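Local coordinates for protein F420-reducing hydrogenase, subunit beta (Methanothermobacter marburgensis, PDB 4OMF) that binds FAD and an iron-sulfur cluster in a coenzyme F420-reducing hydrogenase and probably passes electrons from hydrogen on to coenzyme F420, at residues Pro80-Leu85 / Met107-Met112; Gln58-Val61 / Asp66-Lys69. All coordinates share one frame; numbering follows the deposited sequence.

Contact 1: residues Pro80-Leu85 / Met107-Met112; sequences PNVMML and MGIRKM. With KEN (N,N-dimethylmethanamine), chain P; FAD (flavin-adenine dinucleotide), chain R.
V82 and L85 meet I109 in a buried apolar contact. It joins the turn that leads into helix 85-89 to helix 103-114, the crossover helix of a beta-alpha-beta unit between the parallel strands 97-101 and 126-132. I109 carries most of its helix's share. From CB its longer branch leaves with CG1 anti to the carbonyl carbon (chi1 -64°) and runs on nearly straight toward the turn. CG1 is in contact with both partners: L85 CD1 lies 3.6 Å from I109 CG1, and V82 CG2 lies 3.9 Å from it. At the tip, I109 CD1 is 3.8 Å from L85 CD1 and 4.1 Å from V82 CG2. The L85 chain runs at about a right angle to that of I109. I109 also packs on I126 and L129 of strand 126-132.

N81 takes no part in this packing; its amide lies beside the adenine of the flavin-adenine dinucleotide. Its ND2 is 3.4 Å from FAD C2A and is hydrogen-bonded to V100 O, while OD1 bonds S79 OG. A leucine here, lacking the amide, would probably leave V100 O and S79 OG without these partners. On the helix, R110 is held by D204, Q113 and L202. A methyl carbon of the bound N,N-dimethylmethanamine, CC1, lies in the guanidinium plane at its edge, nearest R110 NH2 at a doubtfully short 3.0 Å, with R110 NH1 at 3.6 Å.

Contact 2: residues Gln58-Val61 / Asp66-Lys69; sequences QPMV and DELK
The turn from strand 56-62 into helix 65-70 brings E67 back over the strand residues M60 and V61. The approach is loose. The nearest CA atoms, those of V61 and E67, are 8.5 Å apart, and about 93 Å² of surface is buried, both sides summed. E67 bridges the gap with a stretched chain: CG stands beside the backbone N (chi1 -75°) and chi2 is extended at 171°, which carries the carboxylate toward the strand. M60 curls instead, with chi1, chi2 and chi3 all of the same sign. Its methyl CE comes to 4.2 Å from E67 OE2, a loose approach, not a close contact.

Strand 56-62 lies at one margin of the chain's mixed sheet. It pairs antiparallel with strand 44-51, and the M60 backbone bonds to V47. Helix 65-70 turns L68 onto helix 28-39, while the V61 side chain points away from the helix.

The carboxylate has two roles. E67 OE1 accepts a hydrogen bond from M63 N in the turn, which ties the side chain to the backbone just ahead of its own helix. A water lies 2.7 Å from V61 O and 3.1 Å from E67 OE2, placed to donate to either. It has more acceptors in reach than protons, so the two bonds need not be made at once. The side chain of M60 lies about 7 Å from the bound FAD.

Overall arrangement
Following the chain from the N terminus, contact 2 comes first. It closes a short loop in which strand 56-62 runs directly into helix 65-70. Contact 1 opens later, in the turn at 80-85, and closes across strand 97-101 onto helix 103-114. The two are in series, neither nested nor crossed, with centres about 16 Å apart. They still touch. P59 of strand 56-62 packs against P80, N81, M83 and M84, with its CB 3.5 Å from M84 CG. Contact 2 joins the sheet margin to its following helix. Contact 1 joins the turn beside strand 44-51 to the helix beside strand 126-132.

Contact 1: residues Pro80-Leu85 / Met107-Met112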
loop_
_atom_site.group_PDB
_atom_site.type_symbol
_atom_site.label_atom_id
_atom_site.label_comp_id
_atom_site.label_asym_id
_atom_site.label_seq_id
_atom_site.Cartn_x
_atom_site.Cartn_y
_atom_site.Cartn_z
ATOM N N PRO C 80 2.820 -14.972 18.035
ATOM C CA PRO C 80 3.288 -13.600 18.276
ATOM C C PRO C 80 2.515 -12.967 19.421
ATOM O O PRO C 80 1.645 -12.117 19.186
ATOM C CB PRO C 80 2.995 -12.882 16.950
ATOM C CG PRO C 80 2.669 -13.978 15.954
ATOM C CD PRO C 80 2.070 -15.084 16.779
ATOM N N ASN C 81 2.843 -13.374 20.644
ATOM C CA ASN C 81 2.057 -13.016 21.824
ATOM C C ASN C 81 1.920 -11.527 22.047
ATOM O O ASN C 81 0.909 -11.088 22.577
ATOM C CB ASN C 81 2.667 -13.646 23.090
ATOM C CG ASN C 81 2.378 -15.120 23.200
ATOM O OD1 ASN C 81 1.698 -15.694 22.354
ATOM N ND2 ASN C 81 2.880 -15.744 24.258
ATOM N N VAL C 82 2.929 -10.751 21.651
ATOM C CA VAL C 82 2.873 -9.313 21.870
ATOM C C VAL C 82 1.677 -8.701 21.158
ATOM O O VAL C 82 1.144 -7.700 21.639
ATOM C CB VAL C 82 4.175 -8.609 21.402
ATOM C CG1 VAL C 82 4.184 -7.117 21.781
ATOM C CG2 VAL C 82 5.377 -9.304 22.017
ATOM N N MET C 83 1.240 -9.287 20.044
ATOM C CA MET C 83 0.149 -8.693 19.250
ATOM C C MET C 83 -1.163 -8.498 20.027
ATOM O O MET C 83 -1.989 -7.674 19.641
ATOM C CB MET C 83 -0.129 -9.542 18.000
ATOM C CG MET C 83 -0.922 -10.815 18.263
ATOM S SD MET C 83 -1.027 -11.901 16.786
ATOM C CE MET C 83 -1.901 -10.742 15.726
ATOM N N MET C 84 -1.383 -9.262 21.099
ATOM C CA MET C 84 -2.669 -9.186 21.801
ATOM C C MET C 84 -2.660 -8.304 23.057
ATOM O O MET C 84 -3.693 -8.127 23.683
ATOM C CB MET C 84 -3.143 -10.590 22.200
ATOM C CG MET C 84 -3.410 -11.509 21.017
ATOM S SD MET C 84 -4.828 -10.925 20.079
ATOM C CE MET C 84 -6.058 -10.920 21.388
ATOM N N LEU C 85 -1.495 -7.777 23.426
ATOM C CA LEU C 85 -1.380 -6.972 24.645
ATOM C C LEU C 85 -2.279 -5.740 24.622
ATOM O O LEU C 85 -2.867 -5.392 25.644
ATOM C CB LEU C 85 0.075 -6.543 24.880
ATOM C CG LEU C 85 1.058 -7.676 25.184
ATOM C CD1 LEU C 85 2.446 -7.074 25.378
ATOM C CD2 LEU C 85 0.668 -8.494 26.416
ATOM N N MET C 107 11.713 -8.342 24.429
ATOM C CA MET C 107 12.370 -7.118 23.969
ATOM C C MET C 107 11.404 -6.097 23.361
ATOM O O MET C 107 11.487 -4.903 23.641
ATOM C CB MET C 107 13.461 -7.457 22.957
ATOM C CG MET C 107 14.570 -8.259 23.597
ATOM S SD MET C 107 15.789 -8.804 22.371
ATOM C CE MET C 107 16.332 -10.322 23.109
ATOM N N GLY C 108 10.498 -6.557 22.516
ATOM C CA GLY C 108 9.495 -5.673 21.972
ATOM C C GLY C 108 8.656 -5.047 23.065
ATOM O O GLY C 108 8.334 -3.861 22.997
ATOM N N ILE C 109 8.280 -5.844 24.071
ATOM C CA ILE C 109 7.490 -5.328 25.192
ATOM C C ILE C 109 8.253 -4.272 26.016
ATOM O O ILE C 109 7.705 -3.231 26.346
ATOM C CB ILE C 109 7.028 -6.492 26.134
ATOM C CG1 ILE C 109 6.077 -7.434 25.376
ATOM C CG2 ILE C 109 6.407 -5.953 27.443
ATOM C CD1 ILE C 109 5.831 -8.746 26.099
ATOM N N ARG C 110 9.508 -4.547 26.352
ATOM C CA ARG C 110 10.278 -3.637 27.202
ATOM C C ARG C 110 10.590 -2.362 26.415
ATOM O O ARG C 110 10.622 -1.262 26.978
ATOM C CB ARG C 110 11.576 -4.299 27.702
ATOM C CG ARG C 110 11.387 -5.477 28.661
ATOM C CD ARG C 110 10.446 -5.157 29.813
ATOM N NE ARG C 110 10.620 -6.112 30.907
ATOM C CZ ARG C 110 9.792 -6.214 31.941
ATOM N NH1 ARG C 110 10.015 -7.116 32.888
ATOM N NH2 ARG C 110 8.721 -5.433 32.015
ATOM N N LYS C 111 10.816 -2.514 25.111
ATOM C CA LYS C 111 11.043 -1.350 24.265
ATOM C C LYS C 111 9.794 -0.481 24.257
ATOM O O LYS C 111 9.888 0.741 24.318
ATOM C CB LYS C 111 11.412 -1.751 22.820
ATOM C CG LYS C 111 11.634 -0.538 21.896
ATOM C CD LYS C 111 12.139 -0.946 20.528
ATOM C CE LYS C 111 12.104 0.256 19.595
ATOM N NZ LYS C 111 12.599 -0.074 18.194
ATOM N N MET C 112 8.625 -1.117 24.208
ATOM C CA MET C 112 7.379 -0.366 24.217
ATOM C C MET C 112 7.223 0.389 25.530
ATOM O O MET C 112 6.811 1.553 25.529
ATOM C CB MET C 112 6.171 -1.298 23.991
ATOM C CG MET C 112 4.807 -0.632 24.227
ATOM S SD MET C 112 4.198 -0.789 25.936
ATOM C CE MET C 112 4.023 -2.591 26.075
HETATM C CA1 KEN P . 8.094 -5.053 36.185
HETATM C CB1 KEN P . 6.910 -3.590 34.520
HETATM C CC1 KEN P . 6.803 -6.036 34.242
HETATM N NE1 KEN P . 6.890 -4.912 35.255
HETATM P PA FAD R . 3.695 -24.437 31.038
HETATM O O1A FAD R . 3.810 -25.666 30.173
HETATM O O2A FAD R . 2.915 -24.403 32.319
HETATM O O5B FAD R . 3.128 -23.267 30.118
HETATM C C5B FAD R . 3.868 -23.011 28.916
HETATM C C4B FAD R . 3.570 -21.572 28.493
HETATM O O4B FAD R . 4.337 -21.258 27.329
HETATM C C3B FAD R . 2.096 -21.422 28.135
HETATM O O3B FAD R . 1.510 -20.280 28.777
HETATM C C2B FAD R . 2.128 -21.205 26.628
HETATM O O2B FAD R . 1.084 -20.305 26.222
HETATM C C1B FAD R . 3.504 -20.617 26.378
HETATM N N9A FAD R . 3.951 -20.939 25.012
HETATM C C8A FAD R . 3.998 -22.168 24.469
HETATM N N7A FAD R . 4.472 -22.113 23.202
HETATM C C5A FAD R . 4.734 -20.802 22.942
HETATM C C6A FAD R . 5.237 -20.036 21.778
HETATM N N6A FAD R . 5.554 -20.653 20.608
HETATM N N1A FAD R . 5.368 -18.709 21.931
HETATM C C2A FAD R . 5.026 -18.066 23.068
HETATM N N3A FAD R . 4.548 -18.693 24.169
HETATM C C4A FAD R . 4.391 -20.041 24.143
HETATM N N1 FAD R . 13.392 -23.998 27.216
HETATM C C2 FAD R . 14.757 -24.098 27.473
HETATM O O2 FAD R . 15.129 -24.530 28.583
HETATM N N3 FAD R . 15.659 -23.760 26.474
HETATM C C4 FAD R . 15.223 -23.280 25.256
HETATM O O4 FAD R . 16.071 -22.950 24.397
HETATM C C4X FAD R . 13.957 -23.796 24.786
HETATM N N5 FAD R . 13.563 -23.359 23.422
HETATM C C5X FAD R . 12.228 -22.749 23.393
HETATM C C6 FAD R . 11.833 -22.264 22.135
HETATM C C7 FAD R . 10.508 -21.860 21.927
HETATM C C7M FAD R . 10.074 -21.321 20.571
HETATM C C8 FAD R . 9.606 -21.970 22.983
HETATM C C8M FAD R . 8.146 -21.572 22.884
HETATM C C9 FAD R . 9.993 -22.470 24.246
HETATM C C9A FAD R . 11.293 -22.953 24.432
HETATM N N10 FAD R . 11.718 -23.363 25.722
HETATM C C10 FAD R . 12.975 -23.909 25.907
HETATM C "C1'" FAD R . 10.905 -23.186 26.941
HETATM C "C2'" FAD R . 10.090 -24.392 27.328
HETATM O "O2'" FAD R . 9.907 -25.297 26.339
HETATM C "C3'" FAD R . 9.025 -24.083 28.096
HETATM O "O3'" FAD R . 8.027 -23.463 27.420
HETATM C "C4'" FAD R . 9.315 -23.496 29.467
HETATM O "O4'" FAD R . 10.235 -24.312 30.221
HETATM C "C5'" FAD R . 8.019 -23.281 30.256
HETATM O "O5'" FAD R . 7.544 -24.526 30.744
HETATM P P FAD R . 6.484 -24.597 31.941
HETATM O O1P FAD R . 7.016 -23.708 33.044
HETATM O O2P FAD R . 6.188 -26.031 32.267
HETATM O O3P FAD R . 5.186 -23.852 31.302
#

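Contact 2: residues Gln58-Val61 / Asp66-Lys69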
loop_
_atom_site.group_PDB
_atom_site.type_symbol
_atom_site.label_atom_id
_atom_site.label_comp_id
_atom_site.label_asym_id
_atom_site.label_seq_id
_atom_site.Cartn_x
_atom_site.Cartn_y
_atom_site.Cartn_z
ATOM N N GLN C 58 -2.336 -19.867 18.689
ATOM C CA GLN C 58 -2.702 -18.470 18.468
ATOM C C GLN C 58 -2.691 -17.736 19.809
ATOM O O GLN C 58 -3.206 -18.251 20.818
ATOM C CB GLN C 58 -4.077 -18.366 17.793
ATOM C CG GLN C 58 -4.079 -18.854 16.336
ATOM C CD GLN C 58 -3.411 -17.863 15.370
ATOM O OE1 GLN C 58 -3.301 -16.660 15.659
ATOM N NE2 GLN C 58 -2.965 -18.368 14.219
ATOM N N PRO C 59 -2.110 -16.535 19.831
ATOM C CA PRO C 59 -2.161 -15.727 21.057
ATOM C C PRO C 59 -3.595 -15.472 21.453
ATOM O O PRO C 59 -4.457 -15.271 20.585
ATOM C CB PRO C 59 -1.461 -14.423 20.667
ATOM C CG PRO C 59 -0.620 -14.793 19.465
ATOM C CD PRO C 59 -1.394 -15.851 18.741
ATOM N N MET C 60 -3.853 -15.482 22.750
ATOM C CA MET C 60 -5.209 -15.271 23.243
ATOM C C MET C 60 -5.138 -14.700 24.662
ATOM O O MET C 60 -4.128 -14.865 25.358
ATOM C CB MET C 60 -6.004 -16.579 23.211
ATOM C CG MET C 60 -5.478 -17.663 24.162
ATOM S SD MET C 60 -6.147 -17.538 25.837
ATOM C CE MET C 60 -7.907 -17.643 25.524
ATOM N N VAL C 61 -6.203 -14.024 25.083
ATOM C CA VAL C 61 -6.230 -13.411 26.415
ATOM C C VAL C 61 -6.950 -14.350 27.371
ATOM O O VAL C 61 -8.144 -14.566 27.232
ATOM C CB VAL C 61 -6.951 -12.032 26.400
ATOM C CG1 VAL C 61 -6.975 -11.404 27.787
ATOM C CG2 VAL C 61 -6.302 -11.096 25.384
ATOM N N ASP C 66 -8.706 -22.210 33.902
ATOM C CA ASP C 66 -8.978 -23.166 32.825
ATOM C C ASP C 66 -8.332 -22.734 31.508
ATOM O O ASP C 66 -7.748 -23.558 30.804
ATOM C CB ASP C 66 -10.485 -23.348 32.619
ATOM C CG ASP C 66 -11.106 -24.320 33.612
ATOM O OD1 ASP C 66 -10.367 -24.929 34.422
ATOM O OD2 ASP C 66 -12.344 -24.483 33.566
ATOM N N GLU C 67 -8.427 -21.446 31.174
ATOM C CA GLU C 67 -7.859 -20.964 29.925
ATOM C C GLU C 67 -6.331 -20.963 29.965
ATOM O O GLU C 67 -5.666 -21.219 28.943
ATOM C CB GLU C 67 -8.377 -19.560 29.597
ATOM C CG GLU C 67 -9.802 -19.545 29.099
ATOM C CD GLU C 67 -10.368 -18.129 28.979
ATOM O OE1 GLU C 67 -9.965 -17.250 29.771
ATOM O OE2 GLU C 67 -11.227 -17.906 28.099
ATOM N N LEU C 68 -5.774 -20.678 31.139
ATOM C CA LEU C 68 -4.316 -20.746 31.312
ATOM C C LEU C 68 -3.850 -22.181 31.117
ATOM O O LEU C 68 -2.850 -22.445 30.447
ATOM C CB LEU C 68 -3.910 -20.248 32.695
ATOM C CG LEU C 68 -4.075 -18.746 32.909
ATOM C CD1 LEU C 68 -3.825 -18.353 34.388
ATOM C CD2 LEU C 68 -3.146 -17.993 31.979
ATOM N N LYS C 69 -4.564 -23.100 31.743
ATOM C CA LYS C 69 -4.232 -24.517 31.646
ATOM C C LYS C 69 -4.344 -25.011 30.201
ATOM O O LYS C 69 -3.543 -25.828 29.753
ATOM C CB LYS C 69 -5.144 -25.339 32.548
ATOM C CG LYS C 69 -4.783 -25.232 34.011
ATOM C CD LYS C 69 -5.698 -26.081 34.861
ATOM C CE LYS C 69 -5.529 -25.764 36.337
ATOM N NZ LYS C 69 -6.610 -26.410 37.146
HETATM O O HOH W 1 -10.769 -14.836 27.920
#